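Local structure of DegV family protein (Streptococcus agalactiae, 3LUP) at residues A[140-144]-A[145-149]; A[102-105]-A[106-109]. The protein binds a fatty acid, captured here as elaidic acid, and may play a part in lipid transport or fatty acid metabolism. All coordinates share one frame; numbering follows the deposited sequence.

Contact 1 (A[140-144]-A[145-149])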
ATOM      1  N   GLU A 140     -22.111  -8.147   6.487  1.00 46.59           N
ATOM      2  CA  GLU A 140     -23.179  -7.367   7.120  1.00 46.16           C
ATOM      3  C   GLU A 140     -24.460  -7.307   6.263  1.00 45.80           C
ATOM      4  O   GLU A 140     -25.453  -6.687   6.659  1.00 45.42           O
ATOM      5  CB  GLU A 140     -22.676  -5.945   7.484  1.00 46.17           C
ATOM      6  N   GLY A 141     -24.421  -7.956   5.097  1.00 45.46           N
ATOM      7  CA  GLY A 141     -25.578  -8.045   4.197  1.00 45.01           C
ATOM      8  C   GLY A 141     -25.738  -6.873   3.240  1.00 44.72           C
ATOM      9  O   GLY A 141     -26.838  -6.626   2.728  1.00 44.47           O
HETATM   10  N   MSE A 142     -24.638  -6.166   2.984  1.00 44.35           N
HETATM   11  CA  MSE A 142     -24.652  -4.941   2.188  1.00 44.14           C
HETATM   12  C   MSE A 142     -24.572  -5.250   0.682  1.00 43.41           C
HETATM   13  O   MSE A 142     -23.857  -6.166   0.267  1.00 43.00           O
HETATM   14  CB  MSE A 142     -23.479  -4.062   2.621  1.00 44.68           C
HETATM   15  CG  MSE A 142     -23.735  -2.557   2.682  1.00 46.40           C
HETATM   16 SE   MSE A 142     -22.080  -1.535   3.107  0.75 50.43          SE
HETATM   17  CE  MSE A 142     -21.852  -2.108   4.966  1.00 49.57           C
ATOM     18  N   ASP A 143     -25.324  -4.490  -0.120  1.00 42.65           N
ATOM     19  CA  ASP A 143     -25.332  -4.639  -1.581  1.00 42.02           C
ATOM     20  C   ASP A 143     -24.012  -4.191  -2.176  1.00 41.06           C
ATOM     21  O   ASP A 143     -23.360  -3.279  -1.653  1.00 40.82           O
ATOM     22  CB  ASP A 143     -26.460  -3.827  -2.235  1.00 42.43           C
ATOM     23  CG  ASP A 143     -27.817  -4.496  -2.117  1.00 44.23           C
ATOM     24  OD1 ASP A 143     -27.890  -5.745  -2.209  1.00 46.75           O
ATOM     25  OD2 ASP A 143     -28.824  -3.770  -1.938  1.00 45.69           O
ATOM     26  N   PHE A 144     -23.648  -4.829  -3.286  1.00 39.67           N
ATOM     27  CA  PHE A 144     -22.398  -4.568  -3.963  1.00 37.90           C
ATOM     28  C   PHE A 144     -22.159  -3.082  -4.216  1.00 37.68           C
ATOM     29  O   PHE A 144     -21.087  -2.581  -3.880  1.00 37.72           O
ATOM     30  CB  PHE A 144     -22.304  -5.361  -5.260  1.00 37.25           C
ATOM     31  CG  PHE A 144     -20.953  -5.305  -5.887  1.00 35.38           C
ATOM     32  CD1 PHE A 144     -19.888  -6.015  -5.336  1.00 34.00           C
ATOM     33  CD2 PHE A 144     -20.734  -4.527  -7.016  1.00 33.84           C
ATOM     34  CE1 PHE A 144     -18.622  -5.957  -5.901  1.00 33.22           C
ATOM     35  CE2 PHE A 144     -19.477  -4.463  -7.593  1.00 34.11           C
ATOM     36  CZ  PHE A 144     -18.410  -5.184  -7.028  1.00 33.83           C
ATOM     37  N   ASP A 145     -23.142  -2.376  -4.775  1.00 37.10           N
ATOM     38  CA  ASP A 145     -22.972  -0.931  -5.046  1.00 37.01           C
ATOM     39  C   ASP A 145     -22.721  -0.107  -3.789  1.00 36.06           C
ATOM     40  O   ASP A 145     -21.948   0.850  -3.817  1.00 35.95           O
ATOM     41  CB  ASP A 145     -24.161  -0.347  -5.805  1.00 37.46           C
ATOM     42  CG  ASP A 145     -24.225  -0.822  -7.237  1.00 39.24           C
ATOM     43  OD1 ASP A 145     -23.393  -1.680  -7.628  1.00 39.95           O
ATOM     44  OD2 ASP A 145     -25.118  -0.337  -7.971  1.00 41.57           O
ATOM     45  N   VAL A 146     -23.379  -0.499  -2.701  1.00 34.98           N
ATOM     46  CA  VAL A 146     -23.218   0.136  -1.406  1.00 34.23           C
ATOM     47  C   VAL A 146     -21.824  -0.143  -0.816  1.00 33.82           C
ATOM     48  O   VAL A 146     -21.174   0.762  -0.284  1.00 34.22           O
ATOM     49  CB  VAL A 146     -24.347  -0.291  -0.428  1.00 34.20           C
ATOM     50  CG1 VAL A 146     -24.251   0.459   0.900  1.00 33.83           C
ATOM     51  CG2 VAL A 146     -25.710  -0.048  -1.058  1.00 34.41           C
ATOM     52  N   ILE A 147     -21.359  -1.384  -0.909  1.00 32.80           N
ATOM     53  CA  ILE A 147     -20.029  -1.711  -0.432  1.00 31.84           C
ATOM     54  C   ILE A 147     -19.027  -0.863  -1.192  1.00 31.62           C
ATOM     55  O   ILE A 147     -18.280  -0.105  -0.580  1.00 31.88           O
ATOM     56  CB  ILE A 147     -19.727  -3.215  -0.561  1.00 31.90           C
ATOM     57  CG1 ILE A 147     -20.672  -4.002   0.363  1.00 31.69           C
ATOM     58  CG2 ILE A 147     -18.262  -3.499  -0.239  1.00 31.50           C
ATOM     59  CD1 ILE A 147     -20.454  -5.497   0.401  1.00 30.61           C
ATOM     60  N   VAL A 148     -19.055  -0.962  -2.522  1.00 31.38           N
ATOM     61  CA  VAL A 148     -18.209  -0.169  -3.442  1.00 31.15           C
ATOM     62  C   VAL A 148     -18.216   1.320  -3.090  1.00 31.22           C
ATOM     63  O   VAL A 148     -17.195   2.033  -3.171  1.00 30.77           O
ATOM     64  CB  VAL A 148     -18.704  -0.315  -4.907  1.00 30.99           C
ATOM     65  CG1 VAL A 148     -17.938   0.606  -5.842  1.00 31.25           C
ATOM     66  CG2 VAL A 148     -18.573  -1.733  -5.374  1.00 30.91           C
ATOM     67  N   ASN A 149     -19.406   1.775  -2.724  1.00 31.24           N
ATOM     68  CA  ASN A 149     -19.629   3.130  -2.302  1.00 31.14           C
ATOM     69  C   ASN A 149     -18.859   3.449  -1.022  1.00 30.78           C
ATOM     70  O   ASN A 149     -18.076   4.404  -0.978  1.00 30.49           O
ATOM     71  CB  ASN A 149     -21.106   3.289  -2.059  1.00 31.27           C
ATOM     72  CG  ASN A 149     -21.665   4.444  -2.774  1.00 32.53           C
ATOM     73  OD1 ASN A 149     -21.629   5.569  -2.264  1.00 34.06           O
ATOM     74  ND2 ASN A 149     -22.208   4.197  -3.973  1.00 32.57           N
TER

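Contact 2 (A[102-105]-A[106-109])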
ATOM      1  N   ASN A 102      -4.108  -0.546 -16.476  1.00 36.48           N
ATOM      2  CA  ASN A 102      -3.917  -1.671 -17.383  1.00 36.62           C
ATOM      3  C   ASN A 102      -4.940  -2.792 -17.240  1.00 36.82           C
ATOM      4  O   ASN A 102      -5.204  -3.505 -18.202  1.00 37.16           O
ATOM      5  CB  ASN A 102      -2.491  -2.214 -17.291  1.00 36.64           C
ATOM      6  CG  ASN A 102      -1.514  -1.406 -18.117  1.00 36.64           C
ATOM      7  OD1 ASN A 102      -1.789  -1.085 -19.266  1.00 38.31           O
ATOM      8  ND2 ASN A 102      -0.374  -1.067 -17.538  1.00 36.17           N
ATOM      9  N   ILE A 103      -5.530  -2.941 -16.059  1.00 36.90           N
ATOM     10  CA  ILE A 103      -6.502  -4.013 -15.837  1.00 37.03           C
ATOM     11  C   ILE A 103      -7.934  -3.641 -16.186  1.00 37.30           C
ATOM     12  O   ILE A 103      -8.794  -4.513 -16.151  1.00 37.54           O
ATOM     13  CB  ILE A 103      -6.509  -4.539 -14.376  1.00 37.09           C
ATOM     14  CG1 ILE A 103      -6.779  -3.408 -13.395  1.00 37.27           C
ATOM     15  CG2 ILE A 103      -5.214  -5.213 -14.039  1.00 36.86           C
ATOM     16  CD1 ILE A 103      -7.091  -3.885 -12.042  1.00 39.59           C
ATOM     17  N   GLN A 104      -8.191  -2.368 -16.513  1.00 37.52           N
ATOM     18  CA  GLN A 104      -9.566  -1.852 -16.658  1.00 37.65           C
ATOM     19  C   GLN A 104     -10.380  -2.509 -17.767  1.00 37.78           C
ATOM     20  O   GLN A 104     -11.605  -2.682 -17.636  1.00 37.89           O
ATOM     21  CB  GLN A 104      -9.584  -0.337 -16.872  1.00 37.65           C
ATOM     22  CG  GLN A 104      -9.139   0.501 -15.688  1.00 38.62           C
ATOM     23  CD  GLN A 104      -9.793   0.098 -14.378  1.00 40.30           C
ATOM     24  OE1 GLN A 104     -11.004   0.250 -14.188  1.00 39.77           O
ATOM     25  NE2 GLN A 104      -8.980  -0.416 -13.455  1.00 41.51           N
ATOM     26  N   PHE A 105      -9.714  -2.861 -18.864  1.00 37.66           N
ATOM     27  CA  PHE A 105     -10.409  -3.467 -19.994  1.00 37.67           C
ATOM     28  C   PHE A 105     -10.999  -4.816 -19.594  1.00 37.54           C
ATOM     29  O   PHE A 105     -11.998  -5.249 -20.155  1.00 37.90           O
ATOM     30  CB  PHE A 105      -9.489  -3.591 -21.214  1.00 37.64           C
ATOM     31  CG  PHE A 105      -8.529  -4.750 -21.145  1.00 38.80           C
ATOM     32  CD1 PHE A 105      -7.428  -4.716 -20.285  1.00 39.79           C
ATOM     33  CD2 PHE A 105      -8.720  -5.875 -21.948  1.00 39.91           C
ATOM     34  CE1 PHE A 105      -6.538  -5.791 -20.220  1.00 40.30           C
ATOM     35  CE2 PHE A 105      -7.835  -6.954 -21.897  1.00 40.45           C
ATOM     36  CZ  PHE A 105      -6.739  -6.910 -21.033  1.00 40.71           C
ATOM     37  N   LEU A 106     -10.396  -5.455 -18.597  1.00 37.45           N
ATOM     38  CA  LEU A 106     -10.830  -6.774 -18.153  1.00 37.59           C
ATOM     39  C   LEU A 106     -12.270  -6.839 -17.647  1.00 37.74           C
ATOM     40  O   LEU A 106     -12.904  -7.894 -17.716  1.00 37.78           O
ATOM     41  CB  LEU A 106      -9.852  -7.363 -17.128  1.00 37.58           C
ATOM     42  CG  LEU A 106      -8.511  -7.915 -17.653  1.00 37.41           C
ATOM     43  CD1 LEU A 106      -7.755  -8.660 -16.556  1.00 36.30           C
ATOM     44  CD2 LEU A 106      -8.703  -8.839 -18.857  1.00 37.04           C
ATOM     45  N   ILE A 107     -12.795  -5.719 -17.154  1.00 37.89           N
ATOM     46  CA  ILE A 107     -14.202  -5.655 -16.733  1.00 37.87           C
ATOM     47  C   ILE A 107     -15.172  -5.977 -17.884  1.00 38.35           C
ATOM     48  O   ILE A 107     -16.165  -6.689 -17.681  1.00 38.72           O
ATOM     49  CB  ILE A 107     -14.543  -4.303 -16.066  1.00 37.89           C
ATOM     50  CG1 ILE A 107     -13.668  -4.111 -14.811  1.00 37.42           C
ATOM     51  CG2 ILE A 107     -16.065  -4.190 -15.763  1.00 36.68           C
ATOM     52  CD1 ILE A 107     -13.495  -2.655 -14.360  1.00 36.72           C
ATOM     53  N   GLU A 108     -14.873  -5.477 -19.082  1.00 38.39           N
ATOM     54  CA  GLU A 108     -15.667  -5.785 -20.280  1.00 38.73           C
ATOM     55  C   GLU A 108     -15.487  -7.213 -20.813  1.00 37.97           C
ATOM     56  O   GLU A 108     -16.356  -7.718 -21.529  1.00 37.60           O
ATOM     57  CB  GLU A 108     -15.362  -4.778 -21.389  1.00 39.38           C
ATOM     58  CG  GLU A 108     -16.273  -3.557 -21.376  1.00 42.58           C
ATOM     59  CD  GLU A 108     -16.479  -2.994 -19.977  1.00 46.24           C
ATOM     60  OE1 GLU A 108     -15.513  -2.431 -19.396  1.00 47.61           O
ATOM     61  OE2 GLU A 108     -17.614  -3.129 -19.461  1.00 47.78           O
ATOM     62  N   GLU A 109     -14.364  -7.846 -20.456  1.00 37.17           N
ATOM     63  CA  GLU A 109     -14.005  -9.195 -20.936  1.00 36.45           C
ATOM     64  C   GLU A 109     -14.620 -10.327 -20.100  1.00 35.52           C
ATOM     65  O   GLU A 109     -14.568 -11.491 -20.503  1.00 34.80           O
ATOM     66  CB  GLU A 109     -12.479  -9.390 -20.981  1.00 36.65           C
ATOM     67  CG  GLU A 109     -11.693  -8.297 -21.703  1.00 38.12           C
ATOM     68  CD  GLU A 109     -11.790  -8.368 -23.217  1.00 39.20           C
ATOM     69  OE1 GLU A 109     -12.136  -9.447 -23.745  1.00 39.14           O
ATOM     70  OE2 GLU A 109     -11.505  -7.342 -23.880  1.00 39.98           O
TER

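Contact 1 (A[140-144]-A[145-149])
Met142 and Val146 cross at about a right angle at the N-terminus of helix 144-155, where the chain turns out of helix 124-138 through a Schellman motif at Gly141. The selenomethionine reaches Val146 with its CG, 3.5 Å from Val146 CG1, and its selenium lies beside the same methyl. Nearer the backbone, Met142 CB packs on Ile147 CG1 at 3.6 Å. Asp143 is the N-cap residue, but its carboxylate makes no capping bond; its backbone O takes the N-H of Ile147 at 2.9 Å in the first i to i+4 bond. One residue on, Phe144 O accepts from Val148 N at 2.9 Å. Phe144 itself holds CG anti to the backbone N (chi1 -171°), which brings one ring face under Val148. Thr114 and Ala116 of strand 114-116 and the ring of His86 also touch Phe144, so this first helical turn packs against the edge strand of the parallel sheet. Val148 CG2 makes a CH-pi contact over that face, offset toward the rim, 3.8 Å from the Phe144 ring centroid.

Contact 2 (A[102-105]-A[106-109])
Phe105 and Leu106 lie side by side and point the same way in a type I beta turn, Ile103 to Leu106, that joins helix 99-103 to the weakly bonded helical turn 106-109. The Phe105 side chain has chi1 79°, its CG between the backbone N and the carbonyl carbon, which folds the ring back over the following peptide, with Leu106 N above one face. Leu106 carries its CD2 over the same ring in a CH-pi contact, 3.9 Å from the Phe105 centroid. Leu106 and Ile103 both also touch Leu72 of helix 69-81. The turn is closed by Leu106 N to Ile103 O at 3.1 Å, and Ile107 N follows to Gln104 O at 3.3 Å. The Gln104 side chain runs alongside that of Ile107, the two pointing the same way, with Gln104 OE1 3.8 Å from Ile107 CD1, while Gln104 NE2 is hydrogen-bonded to Trp100 O. Glu109 crosses Phe105 with its carboxylate plane 64° from the ring, and Glu109 OE2 lies at the ring edge, 3.7 Å from Phe105 CD2.

In the fold
Along the chain contact 2 comes first and contact 1 second, with strand 114-116 and helix 124-138 between them. Their centres are 21 Å apart and their nearest atoms about 9 Å, so they do not touch. Both belong to the part of the chain built around the four-stranded parallel sheet, and each is a local join between successive helical segments: 99-103 to 106-109 in contact 2, 124-138 to 144-155 in contact 1. Contact 1 packs on strand 114-116, and contact 2 on helix 69-81 and on Phe117, just after that strand. The side chain of Ile103 in contact 2 is about 11 Å from the bound elaidic acid, too far for direct contact.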